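Local coordinates for protein putative Endoribonuclease L-PSP (Entamoeba histolytica, PDB 3M1X) that is of unknown function but, as a member of the RutC (YjgF/YER057c/UK114) family, possibly acts as a deaminase, at residues E117-N121 and H122-R126. Residues are numbered along the deposited sequence; the frame is centred on the assembly and turned at random. Where two conformers were deposited one is given.
Sequences EAFGN and HKPAR
H122 O and G120 O, the carbonyls on either side of N121, share one water, which lies 2.8 Å from G120 O and 2.9 Å from H122 O. The chain reverses here in a type II' beta turn from F119 to H122, closed by a hydrogen bond from H122 N to F119 O of 3.1 Å. G120 is the first residue beyond helix 108-119 to abandon helical angles, and its positive phi of 61° suits glycine. The turn opens the connection from helix 108-119 to strand 125-130 in a beta-alpha-beta unit, where that strand runs parallel to strand 95-102. The rings of F119 and H122 meet beside the turn. That of H122, with CG anti to the backbone N (chi1 -176°), presents CD2 to F119 CD1 at 3.9 Å; the phenyl carbon meets the imidazole at its edge, the planes inclined at 52°. Over one face of the F119 ring sits P124 CG, 4.0 Å from the centroid and nearly on the ring normal, a CH-pi contact. V95, on the neighbouring strand, touches both F119 and P124, and its carbonyl oxygen accepts a hydrogen bond from H122 NE2, which probably helps to hold the imidazole in its rotation.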
ATOM      1  N   GLU A 117       3.986 -19.729   8.294  1.00  9.76           N
ATOM      2  CA  GLU A 117       4.514 -21.013   7.794  0.50 10.89           C
ATOM      3  C   GLU A 117       5.234 -20.754   6.541  1.00  9.22           C
ATOM      4  O   GLU A 117       6.297 -21.286   6.290  1.00 10.44           O
ATOM      5  CB  GLU A 117       3.451 -22.086   7.498  0.50 11.84           C
ATOM      6  CG  GLU A 117       3.984 -23.529   7.091  0.50 15.21           C
ATOM      7  CD  GLU A 117       4.146 -23.765   5.562  0.50 17.00           C
ATOM      8  OE1 GLU A 117       3.813 -22.945   4.719  0.50 23.58           O
ATOM      9  OE2 GLU A 117       4.727 -24.762   5.120  0.50 22.58           O
ATOM     10  N   ALA A 118       4.621 -19.956   5.635  1.00  8.34           N
ATOM     11  CA  ALA A 118       5.176 -19.705   4.325  1.00  8.33           C
ATOM     12  C   ALA A 118       6.543 -19.010   4.387  1.00  7.62           C
ATOM     13  O   ALA A 118       7.446 -19.298   3.642  1.00  8.42           O
ATOM     14  CB  ALA A 118       4.236 -18.949   3.442  1.00  8.79           C
ATOM     15  N   PHE A 119       6.672 -18.064   5.312  1.00  6.78           N
ATOM     16  CA  PHE A 119       7.934 -17.295   5.456  1.00  7.05           C
ATOM     17  C   PHE A 119       8.909 -17.911   6.402  1.00  7.32           C
ATOM     18  O   PHE A 119      10.087 -17.535   6.385  1.00  8.13           O
ATOM     19  CB  PHE A 119       7.630 -15.839   5.928  1.00  7.64           C
ATOM     20  CG  PHE A 119       7.288 -14.933   4.763  1.00  6.15           C
ATOM     21  CD1 PHE A 119       8.228 -14.546   3.860  1.00  6.09           C
ATOM     22  CD2 PHE A 119       5.987 -14.396   4.628  1.00  6.90           C
ATOM     23  CE1 PHE A 119       7.962 -13.763   2.801  1.00  5.94           C
ATOM     24  CE2 PHE A 119       5.707 -13.533   3.556  1.00  6.48           C
ATOM     25  CZ  PHE A 119       6.699 -13.248   2.665  1.00  6.50           C
ATOM     26  N   GLY A 120       8.515 -18.887   7.177  1.00  8.94           N
ATOM     27  CA  GLY A 120       9.475 -19.529   8.126  1.00  9.37           C
ATOM     28  C   GLY A 120       9.963 -18.498   9.085  1.00  9.95           C
ATOM     29  O   GLY A 120       9.193 -17.772   9.685  1.00 13.79           O
ATOM     30  N   ASN A 121      11.251 -18.416   9.310  1.00  8.03           N
ATOM     31  CA  ASN A 121      11.806 -17.435  10.231  1.00  8.45           C
ATOM     32  C   ASN A 121      11.996 -16.064   9.625  1.00  8.52           C
ATOM     33  O   ASN A 121      12.389 -15.132  10.349  1.00 10.66           O
ATOM     34  CB  ASN A 121      13.057 -17.892  10.824  1.00 10.56           C
ATOM     35  CG  ASN A 121      12.817 -19.017  11.849  1.00 11.84           C
ATOM     36  OD1 ASN A 121      11.841 -19.010  12.574  1.00 15.31           O
ATOM     37  ND2 ASN A 121      13.735 -19.928  11.890  1.00 14.95           N
ATOM     38  N   HIS A 122      11.721 -15.857   8.362  1.00  7.76           N
ATOM     39  CA  HIS A 122      11.851 -14.512   7.771  1.00  6.86           C
ATOM     40  C   HIS A 122      10.629 -13.680   8.139  1.00  6.41           C
ATOM     41  O   HIS A 122       9.514 -14.132   8.066  1.00  7.34           O
ATOM     42  CB  HIS A 122      11.978 -14.652   6.250  1.00  7.48           C
ATOM     43  CG  HIS A 122      12.212 -13.320   5.602  1.00  6.44           C
ATOM     44  ND1 HIS A 122      13.286 -12.550   5.943  1.00  8.19           N
ATOM     45  CD2 HIS A 122      11.479 -12.607   4.716  1.00  6.56           C
ATOM     46  CE1 HIS A 122      13.234 -11.418   5.257  1.00  8.11           C
ATOM     47  NE2 HIS A 122      12.145 -11.430   4.500  1.00  7.31           N
ATOM     48  N   LYS A 123      10.893 -12.421   8.501  1.00  6.90           N
ATOM     49  CA  LYS A 123       9.884 -11.536   9.078  1.00  7.13           C
ATOM     50  C   LYS A 123       9.868 -10.183   8.371  1.00  6.39           C
ATOM     51  O   LYS A 123      10.402  -9.197   8.851  1.00  6.76           O
ATOM     52  CB  LYS A 123      10.119 -11.362  10.583  1.00  9.25           C
ATOM     53  CG  LYS A 123       9.803 -12.810  11.377  1.00 12.32           C
ATOM     54  CD  LYS A 123       9.932 -12.686  12.837  1.00 14.02           C
ATOM     55  CE  LYS A 123       9.746 -14.055  13.441  1.00 18.93           C
ATOM     56  NZ  LYS A 123       9.906 -13.862  14.912  1.00 29.30           N
ATOM     57  N   PRO A 124       9.203 -10.083   7.233  1.00  5.89           N
ATOM     58  CA  PRO A 124       9.045  -8.804   6.528  1.00  5.82           C
ATOM     59  C   PRO A 124       8.368  -7.752   7.409  1.00  5.84           C
ATOM     60  O   PRO A 124       7.590  -8.121   8.324  1.00  5.58           O
ATOM     61  CB  PRO A 124       8.166  -9.134   5.313  1.00  5.59           C
ATOM     62  CG  PRO A 124       8.418 -10.616   5.086  1.00  6.21           C
ATOM     63  CD  PRO A 124       8.606 -11.198   6.446  1.00  6.33           C
ATOM     64  N   ALA A 125       8.525  -6.517   7.068  1.00  4.82           N
ATOM     65  CA  ALA A 125       7.603  -5.527   7.525  1.00  5.32           C
ATOM     66  C   ALA A 125       6.234  -5.852   6.977  1.00  4.97           C
ATOM     67  O   ALA A 125       6.111  -6.486   5.926  1.00  5.58           O
ATOM     68  CB  ALA A 125       8.058  -4.112   7.147  1.00  5.87           C
ATOM     69  N   ARG A 126       5.161  -5.381   7.602  1.00  5.16           N
ATOM     70  CA  ARG A 126       3.808  -5.804   7.252  1.00  5.29           C
ATOM     71  C   ARG A 126       2.766  -4.786   7.638  1.00  5.23           C
ATOM     72  O   ARG A 126       2.877  -4.115   8.659  1.00  6.45           O
ATOM     73  CB  ARG A 126       3.492  -7.141   7.932  1.00  6.22           C
ATOM     74  CG  ARG A 126       2.234  -7.808   7.399  1.00  7.12           C
ATOM     75  CD  ARG A 126       2.049  -9.200   7.951  1.00  8.11           C
ATOM     76  NE  ARG A 126       1.604  -9.171   9.335  1.00  8.77           N
ATOM     77  CZ  ARG A 126       1.143 -10.229   9.947  1.00  9.51           C
ATOM     78  NH1 ARG A 126       1.210 -11.431   9.417  1.00 10.67           N
ATOM     79  NH2 ARG A 126       0.619 -10.084  11.176  1.00 11.10           N
TER
HETATM   80  O   HOH W   1       7.399 -15.714   9.299  0.50 13.89           O